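Local structure of conserved hypothetical protein (Bacteroides thetaiotaomicron, 2FB0) at residues A[66-70]-A[71-75]; A[26-29]-A[30-34]; A[12-15]-A[16-19]. The protein is of unknown function but belongs to the antibiotic biosynthesis monooxygenase family of dimeric alpha-beta barrel proteins and is possibly an oxidoreductase. All blocks are in the same frame, centred on the assembly; numbering follows the deposited sequence. Where two conformers were deposited one is given.

Contact 3 comes first along the chain. It turns the end of strand 5-12 into helix 18-32. Contact 2 follows on the same helix, in its last turns, with its centre about 20 Å from that of contact 3. Contact 1 comes last and joins helix 62-68 to helix 72-84. The three lie in series, and none encloses or crosses another. Contacts 1 and 2 touch in space: His68 packs on Ser32, His73 on Cys31, and Phe74 on Leu28. Contact 3 stands apart, its nearest atoms about 15 Å from contact 1. Together they mark both ends of helix 18-32 and the helical layer packed against it.

Contact 1. Residues A[66-70]-A[71-75]; sequences AAHEK and TAHFA. With ACT (acetate ion), chain B.
Thr71 and His68 are joined by two hydrogen bonds to one carbonyl. Thr71 OG1 donates to His68 O at 2.7 Å, in the carbonyl plane. Thr71 N reaches His68 O at 3.1 Å from above that plane, closing a type I turn over residues 68-71. Thr71 is also the N-cap of helix 72-84: Thr71 OG1 accepts from Phe74 N at 3.3 Å. Its chi1 of 64° sets OG1 between the backbone N and the carbonyl carbon, where it serves both bonds. A water bridges Glu69 O and Thr71 O.

The aromatic contacts centre on His68. The edge of Phe74 is turned toward the face of His68 in an offset edge-to-face pair, with planes at 71°. The face of Phe74 receives a CH-pi contact from Glu69 CA, 3.9 Å from the ring centroid. His68 and His73 meet rim to rim. Thr71 OG1 sits 3.3 Å above the plane of the His73 ring, over its centre.

His68 NE2 donates to an acetate oxygen, ACT O, at 2.8 Å and nearly straight (174°). His68 ND1 and His73 NE2 converge on Glu35, and His73 ND1 bonds a glycerol. Both small molecules probably come from crystallisation. Together these partners help fix the rotation of the two rings, and the acetate, held by His68 and Tyr41, may mark a pocket.

Contact 2. Residues A[26-29]-A[30-34]; sequences KELT and ACSLK
Ser32 grips Leu28 O twice. Ser32 OG donates to Leu28 O at 2.7 Å, and Ser32 N to Leu28 O at 2.9 Å. The two donors come from opposite faces of the carbonyl plane, with the hydroxyl 37° out of it. A chi1 of -50° places OG beside its own backbone N and folds it back onto the preceding turn. Ser32 OG also lies 3.6 Å from Leu28 CD1.

The main-chain bonds continue the helix on both sides of this point. Ala30 N bonds to Lys26 O, Cys31 N to Glu27 O and Leu33 N to Thr29 O, each at 3.1 Å. Thr29 OG1 bonds to Ala25 O and to Thr43 on strand 38-46, which ties its hydroxyl both to its own helix and to the sheet.

Packing lies outside these bonds. The side chains of Thr29 and Leu33 run side by side in the same direction, with Thr29 CG2 4.1 Å from Leu33 CD1. Leu33 CG rests 3.4 Å from Thr29 O. Leu28, Thr29, Ser32 and Leu33 all touch Tyr41 of strand 38-46, and Leu28 also packs on Tyr77 and Val78 of helix 72-84.

The chemistry is that of an amphipathic helix near its C-terminal end. The buried hydroxyls of Thr29 and Ser32 bond to carbonyls of the preceding turn, Thr29 also to Thr43, which lets both residues sit against the apolar and aromatic groups around them.

Contact 3. Residues A[12-15]-A[16-19]; sequences RVNE and TNRE
Asn17 N is gripped by two oxygens of Asn14. The stronger bond runs from Asn17 N to Asn14 OD1 at 2.8 Å, and the donor lies nearly in line with the amide carbonyl (178°). A second bond, from Asn17 N to Asn14 O at 3.2 Å, is weak. The chi1 of Asn14, 69°, puts its amide between the backbone N and the carbonyl carbon and points OD1 across the turn. Asn14 OD1 also lies 3.3 Å from Asn17 CB.

Val13 packs against Asn17 and Arg18. Val13 CG2 touches Asn17 CB at 3.5 Å, while Val13 CG1 lies 4.0 Å from Arg18 CG. Glu15 and Arg18 hold their charged planes almost parallel, 7° apart, but their charged atoms do not meet. Each has another partner: Glu15 forms a salt bridge with Arg50, and Arg18 makes a hydrogen bond to Arg50 O and a salt bridge to Glu45. A water joins Glu15 O to Glu19 N.

The segment turns the chain from strand 5-12 into helix 18-32. Asn17 ND2 bonds to Leu84 O at the end of helix 72-84. Backbone bonds link Arg12 to Glu86 of strand 86-93 and Val13 to Asp51, just before strand 52-59.

Contact 1. Residues A[66-70]-A[71-75]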
loop_
_atom_site.group_PDB
_atom_site.type_symbol
_atom_site.label_atom_id
_atom_site.label_comp_id
_atom_site.label_asym_id
_atom_site.label_seq_id
_atom_site.Cartn_x
_atom_site.Cartn_y
_atom_site.Cartn_z
ATOM N N ALA A 66 6.873 -14.435 11.929
ATOM C CA ALA A 66 6.306 -15.177 13.066
ATOM C C ALA A 66 6.816 -14.612 14.383
ATOM O O ALA A 66 6.029 -14.381 15.295
ATOM C CB ALA A 66 6.613 -16.681 12.956
ATOM N N ALA A 67 8.122 -14.353 14.464
ATOM C CA ALA A 67 8.709 -13.732 15.650
ATOM C C ALA A 67 8.159 -12.320 15.901
ATOM O O ALA A 67 7.885 -11.960 17.046
ATOM C CB ALA A 67 10.255 -13.716 15.559
ATOM N N HIS A 68 8.009 -11.520 14.842
ATOM C CA HIS A 68 7.380 -10.191 14.946
ATOM C C HIS A 68 6.009 -10.258 15.628
ATOM O O HIS A 68 5.687 -9.438 16.483
ATOM C CB HIS A 68 7.244 -9.580 13.548
ATOM C CG HIS A 68 6.366 -8.368 13.473
ATOM N ND1 HIS A 68 6.689 -7.169 14.071
ATOM C CD2 HIS A 68 5.204 -8.153 12.805
ATOM C CE1 HIS A 68 5.751 -6.275 13.798
ATOM N NE2 HIS A 68 4.845 -6.844 13.023
ATOM N N GLU A 69 5.226 -11.252 15.240
ATOM C CA GLU A 69 3.860 -11.409 15.722
ATOM C C GLU A 69 3.782 -11.890 17.177
ATOM O O GLU A 69 2.707 -11.896 17.770
ATOM C CB GLU A 69 3.078 -12.320 14.777
ATOM C CG GLU A 69 2.824 -11.663 13.424
ATOM C CD GLU A 69 2.384 -12.642 12.354
ATOM O OE1 GLU A 69 2.573 -13.871 12.537
ATOM O OE2 GLU A 69 1.873 -12.175 11.308
ATOM N N LYS A 70 4.930 -12.253 17.746
ATOM C CA LYS A 70 5.027 -12.655 19.152
ATOM C C LYS A 70 5.580 -11.541 20.038
ATOM O O LYS A 70 5.676 -11.712 21.255
ATOM C CB LYS A 70 5.901 -13.905 19.308
ATOM C CG LYS A 70 5.271 -15.206 18.826
ATOM C CD LYS A 70 6.279 -16.360 18.993
ATOM C CE LYS A 70 5.734 -17.706 18.498
ATOM N NZ LYS A 70 5.869 -17.910 17.009
ATOM N N THR A 71 5.946 -10.405 19.446
ATOM C CA THR A 71 6.507 -9.301 20.227
ATOM C C THR A 71 5.433 -8.535 21.007
ATOM O O THR A 71 4.249 -8.531 20.632
ATOM C CB THR A 71 7.304 -8.289 19.363
ATOM O OG1 THR A 71 6.423 -7.656 18.429
ATOM C CG2 THR A 71 8.455 -8.969 18.613
ATOM N N ALA A 72 5.877 -7.889 22.083
ATOM C CA ALA A 72 5.046 -7.028 22.914
ATOM C C ALA A 72 4.518 -5.820 22.141
ATOM O O ALA A 72 3.329 -5.492 22.251
ATOM C CB ALA A 72 5.830 -6.576 24.160
ATOM N N HIS A 73 5.386 -5.166 21.358
ATOM C CA HIS A 73 4.955 -4.006 20.567
ATOM C C HIS A 73 3.874 -4.354 19.528
ATOM O O HIS A 73 2.949 -3.568 19.317
ATOM C CB HIS A 73 6.133 -3.206 19.957
ATOM C CG HIS A 73 6.974 -3.966 18.965
ATOM N ND1 HIS A 73 8.206 -4.500 19.289
ATOM C CD2 HIS A 73 6.785 -4.236 17.648
ATOM C CE1 HIS A 73 8.726 -5.088 18.222
ATOM N NE2 HIS A 73 7.884 -4.942 17.214
ATOM N N PHE A 74 3.981 -5.536 18.914
ATOM C CA PHE A 74 2.952 -6.033 18.012
ATOM C C PHE A 74 1.621 -6.187 18.749
ATOM O O PHE A 74 0.612 -5.609 18.338
ATOM C CB PHE A 74 3.357 -7.367 17.380
ATOM C CG PHE A 74 2.301 -7.955 16.472
ATOM C CD1 PHE A 74 1.397 -8.904 16.951
ATOM C CD2 PHE A 74 2.207 -7.557 15.133
ATOM C CE1 PHE A 74 0.415 -9.454 16.113
ATOM C CE2 PHE A 74 1.234 -8.097 14.292
ATOM C CZ PHE A 74 0.332 -9.050 14.784
ATOM N N ALA A 75 1.621 -6.955 19.840
ATOM C CA ALA A 75 0.397 -7.152 20.635
ATOM C C ALA A 75 -0.211 -5.823 21.101
ATOM O O ALA A 75 -1.419 -5.619 20.999
ATOM C CB ALA A 75 0.664 -8.085 21.821
HETATM C C ACT B . 1.755 -6.475 11.264
HETATM O O ACT B . 2.554 -5.768 11.925
HETATM O OXT ACT B . 2.126 -7.640 10.957
HETATM C CH3 ACT B . 0.407 -5.977 10.873
HETATM O O HOH W 1 2.460 -10.626 20.162
#

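Contact 2. Residues A[26-29]-A[30-34]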
loop_
_atom_site.group_PDB
_atom_site.type_symbol
_atom_site.label_atom_id
_atom_site.label_comp_id
_atom_site.label_asym_id
_atom_site.label_seq_id
_atom_site.Cartn_x
_atom_site.Cartn_y
_atom_site.Cartn_z
ATOM N N LYS A 26 1.679 4.320 13.080
ATOM C CA LYS A 26 2.959 5.025 13.037
ATOM C C LYS A 26 3.917 4.596 14.140
ATOM O O LYS A 26 5.109 4.424 13.887
ATOM C CB LYS A 26 2.744 6.534 13.066
ATOM C CG LYS A 26 2.282 7.102 11.729
ATOM C CD LYS A 26 1.777 8.534 11.873
ATOM C CE LYS A 26 2.884 9.505 12.233
ATOM N NZ LYS A 26 2.292 10.879 12.330
ATOM N N GLU A 27 3.392 4.418 15.352
ATOM C CA GLU A 27 4.190 3.933 16.476
ATOM C C GLU A 27 4.657 2.498 16.236
ATOM O O GLU A 27 5.812 2.169 16.494
ATOM C CB GLU A 27 3.408 4.060 17.791
ATOM C CG GLU A 27 2.815 5.448 17.977
ATOM C CD GLU A 27 2.252 5.685 19.362
ATOM O OE1 GLU A 27 1.158 5.169 19.664
ATOM O OE2 GLU A 27 2.896 6.416 20.143
ATOM N N LEU A 28 3.764 1.660 15.715
ATOM C CA LEU A 28 4.086 0.276 15.379
ATOM C C LEU A 28 5.129 0.227 14.231
ATOM O O LEU A 28 6.002 -0.639 14.207
ATOM C CB LEU A 28 2.813 -0.516 15.008
ATOM C CG LEU A 28 2.978 -2.003 14.648
ATOM C CD1 LEU A 28 3.709 -2.794 15.754
ATOM C CD2 LEU A 28 1.635 -2.657 14.302
ATOM N N THR A 29 5.027 1.174 13.303
ATOM C CA THR A 29 5.989 1.304 12.198
ATOM C C THR A 29 7.412 1.552 12.740
ATOM O O THR A 29 8.336 0.836 12.392
ATOM C CB THR A 29 5.560 2.427 11.210
ATOM O OG1 THR A 29 4.311 2.080 10.589
ATOM C CG2 THR A 29 6.634 2.668 10.123
ATOM N N ALA A 30 7.566 2.541 13.619
ATOM C CA ALA A 30 8.872 2.819 14.238
ATOM C C ALA A 30 9.425 1.612 14.999
ATOM O O ALA A 30 10.617 1.325 14.916
ATOM C CB ALA A 30 8.791 4.075 15.150
ATOM N N CYS A 31 8.562 0.893 15.727
ATOM C CA CYS A 31 8.983 -0.290 16.482
ATOM C C CYS A 31 9.422 -1.445 15.575
ATOM O O CYS A 31 10.463 -2.067 15.804
ATOM C CB CYS A 31 7.852 -0.793 17.388
ATOM S SG CYS A 31 7.471 0.263 18.777
ATOM N N SER A 32 8.616 -1.731 14.555
ATOM C CA SER A 32 8.869 -2.864 13.669
ATOM C C SER A 32 10.146 -2.675 12.842
ATOM O O SER A 32 10.887 -3.633 12.631
ATOM C CB SER A 32 7.659 -3.121 12.762
ATOM O OG SER A 32 6.463 -3.186 13.531
ATOM N N LEU A 33 10.396 -1.447 12.392
ATOM C CA LEU A 33 11.623 -1.117 11.642
ATOM C C LEU A 33 12.937 -1.381 12.393
ATOM O O LEU A 33 13.994 -1.513 11.766
ATOM C CB LEU A 33 11.595 0.329 11.162
ATOM C CG LEU A 33 10.670 0.652 9.993
ATOM C CD1 LEU A 33 10.645 2.156 9.785
ATOM C CD2 LEU A 33 11.089 -0.088 8.706
ATOM N N LYS A 34 12.863 -1.462 13.725
ATOM C CA LYS A 34 14.024 -1.796 14.553
ATOM C C LYS A 34 14.289 -3.294 14.553
ATOM O O LYS A 34 15.344 -3.733 15.001
ATOM C CB LYS A 34 13.827 -1.318 15.999
ATOM C CG LYS A 34 13.855 0.182 16.176
ATOM C CD LYS A 34 13.545 0.547 17.624
ATOM C CE LYS A 34 13.534 2.060 17.831
ATOM N NZ LYS A 34 13.192 2.397 19.248
#

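Contact 3. Residues A[12-15]-A[16-19]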
loop_
_atom_site.group_PDB
_atom_site.type_symbol
_atom_site.label_atom_id
_atom_site.label_comp_id
_atom_site.label_asym_id
_atom_site.label_seq_id
_atom_site.Cartn_x
_atom_site.Cartn_y
_atom_site.Cartn_z
ATOM N N ARG A 12 -10.003 0.038 7.961
ATOM C CA ARG A 12 -11.154 0.928 7.833
ATOM C C ARG A 12 -11.437 1.523 9.217
ATOM O O ARG A 12 -11.564 0.788 10.200
ATOM C CB ARG A 12 -12.374 0.170 7.279
ATOM C CG ARG A 12 -13.489 1.068 6.704
ATOM C CD ARG A 12 -14.425 1.593 7.793
ATOM N NE ARG A 12 -15.201 2.760 7.365
ATOM C CZ ARG A 12 -15.987 3.486 8.161
ATOM N NH1 ARG A 12 -16.127 3.174 9.449
ATOM N NH2 ARG A 12 -16.632 4.534 7.662
ATOM N N VAL A 13 -11.517 2.848 9.283
ATOM C CA VAL A 13 -11.660 3.570 10.548
ATOM C C VAL A 13 -12.577 4.794 10.388
ATOM O O VAL A 13 -12.518 5.491 9.363
ATOM C CB VAL A 13 -10.260 3.998 11.107
ATOM C CG1 VAL A 13 -9.539 4.995 10.159
ATOM C CG2 VAL A 13 -10.371 4.547 12.526
ATOM N N ASN A 14 -13.423 5.046 11.394
ATOM C CA ASN A 14 -14.305 6.221 11.395
ATOM C C ASN A 14 -13.554 7.498 11.723
ATOM O O ASN A 14 -12.389 7.448 12.115
ATOM C CB ASN A 14 -15.525 6.017 12.331
ATOM C CG ASN A 14 -15.151 5.996 13.816
ATOM O OD1 ASN A 14 -14.177 6.613 14.253
ATOM N ND2 ASN A 14 -15.953 5.288 14.602
ATOM N N GLU A 15 -14.220 8.646 11.565
ATOM C CA GLU A 15 -13.570 9.945 11.743
ATOM C C GLU A 15 -13.149 10.226 13.177
ATOM O O GLU A 15 -12.121 10.874 13.415
ATOM C CB GLU A 15 -14.460 11.086 11.223
ATOM C CG GLU A 15 -13.725 12.435 11.137
ATOM C CD GLU A 15 -12.552 12.423 10.137
ATOM O OE1 GLU A 15 -12.717 11.874 9.019
ATOM O OE2 GLU A 15 -11.469 12.965 10.475
ATOM N N THR A 16 -13.934 9.741 14.139
ATOM C CA THR A 16 -13.573 9.916 15.548
ATOM C C THR A 16 -12.236 9.235 15.857
ATOM O O THR A 16 -11.409 9.787 16.586
ATOM C CB THR A 16 -14.662 9.347 16.490
ATOM O OG1 THR A 16 -15.926 9.933 16.158
ATOM C CG2 THR A 16 -14.322 9.640 17.967
ATOM N N ASN A 17 -12.036 8.047 15.282
ATOM C CA ASN A 17 -10.901 7.179 15.626
ATOM C C ASN A 17 -9.715 7.269 14.648
ATOM O O ASN A 17 -8.658 6.675 14.882
ATOM C CB ASN A 17 -11.376 5.720 15.699
ATOM C CG ASN A 17 -12.367 5.472 16.841
ATOM O OD1 ASN A 17 -12.599 6.340 17.680
ATOM N ND2 ASN A 17 -12.936 4.280 16.873
ATOM N N ARG A 18 -9.915 7.997 13.552
ATOM C CA ARG A 18 -8.988 7.986 12.414
ATOM C C ARG A 18 -7.548 8.310 12.811
ATOM O O ARG A 18 -6.641 7.505 12.576
ATOM C CB ARG A 18 -9.491 8.922 11.300
ATOM C CG ARG A 18 -8.646 8.872 10.010
ATOM C CD ARG A 18 -9.051 9.963 9.023
ATOM N NE ARG A 18 -8.273 9.846 7.790
ATOM C CZ ARG A 18 -7.067 10.376 7.611
ATOM N NH1 ARG A 18 -6.499 11.096 8.574
ATOM N NH2 ARG A 18 -6.429 10.207 6.450
ATOM N N GLU A 19 -7.355 9.475 13.434
ATOM C CA GLU A 19 -6.045 9.966 13.831
ATOM C C GLU A 19 -5.365 9.049 14.842
ATOM O O GLU A 19 -4.149 8.841 14.768
ATOM C CB GLU A 19 -6.168 11.381 14.415
ATOM C CG GLU A 19 -4.831 12.088 14.705
ATOM C CD GLU A 19 -4.301 11.878 16.132
ATOM O OE1 GLU A 19 -3.163 12.320 16.411
ATOM O OE2 GLU A 19 -5.006 11.275 16.975
HETATM O O HOH W 2 -9.408 11.826 13.658
#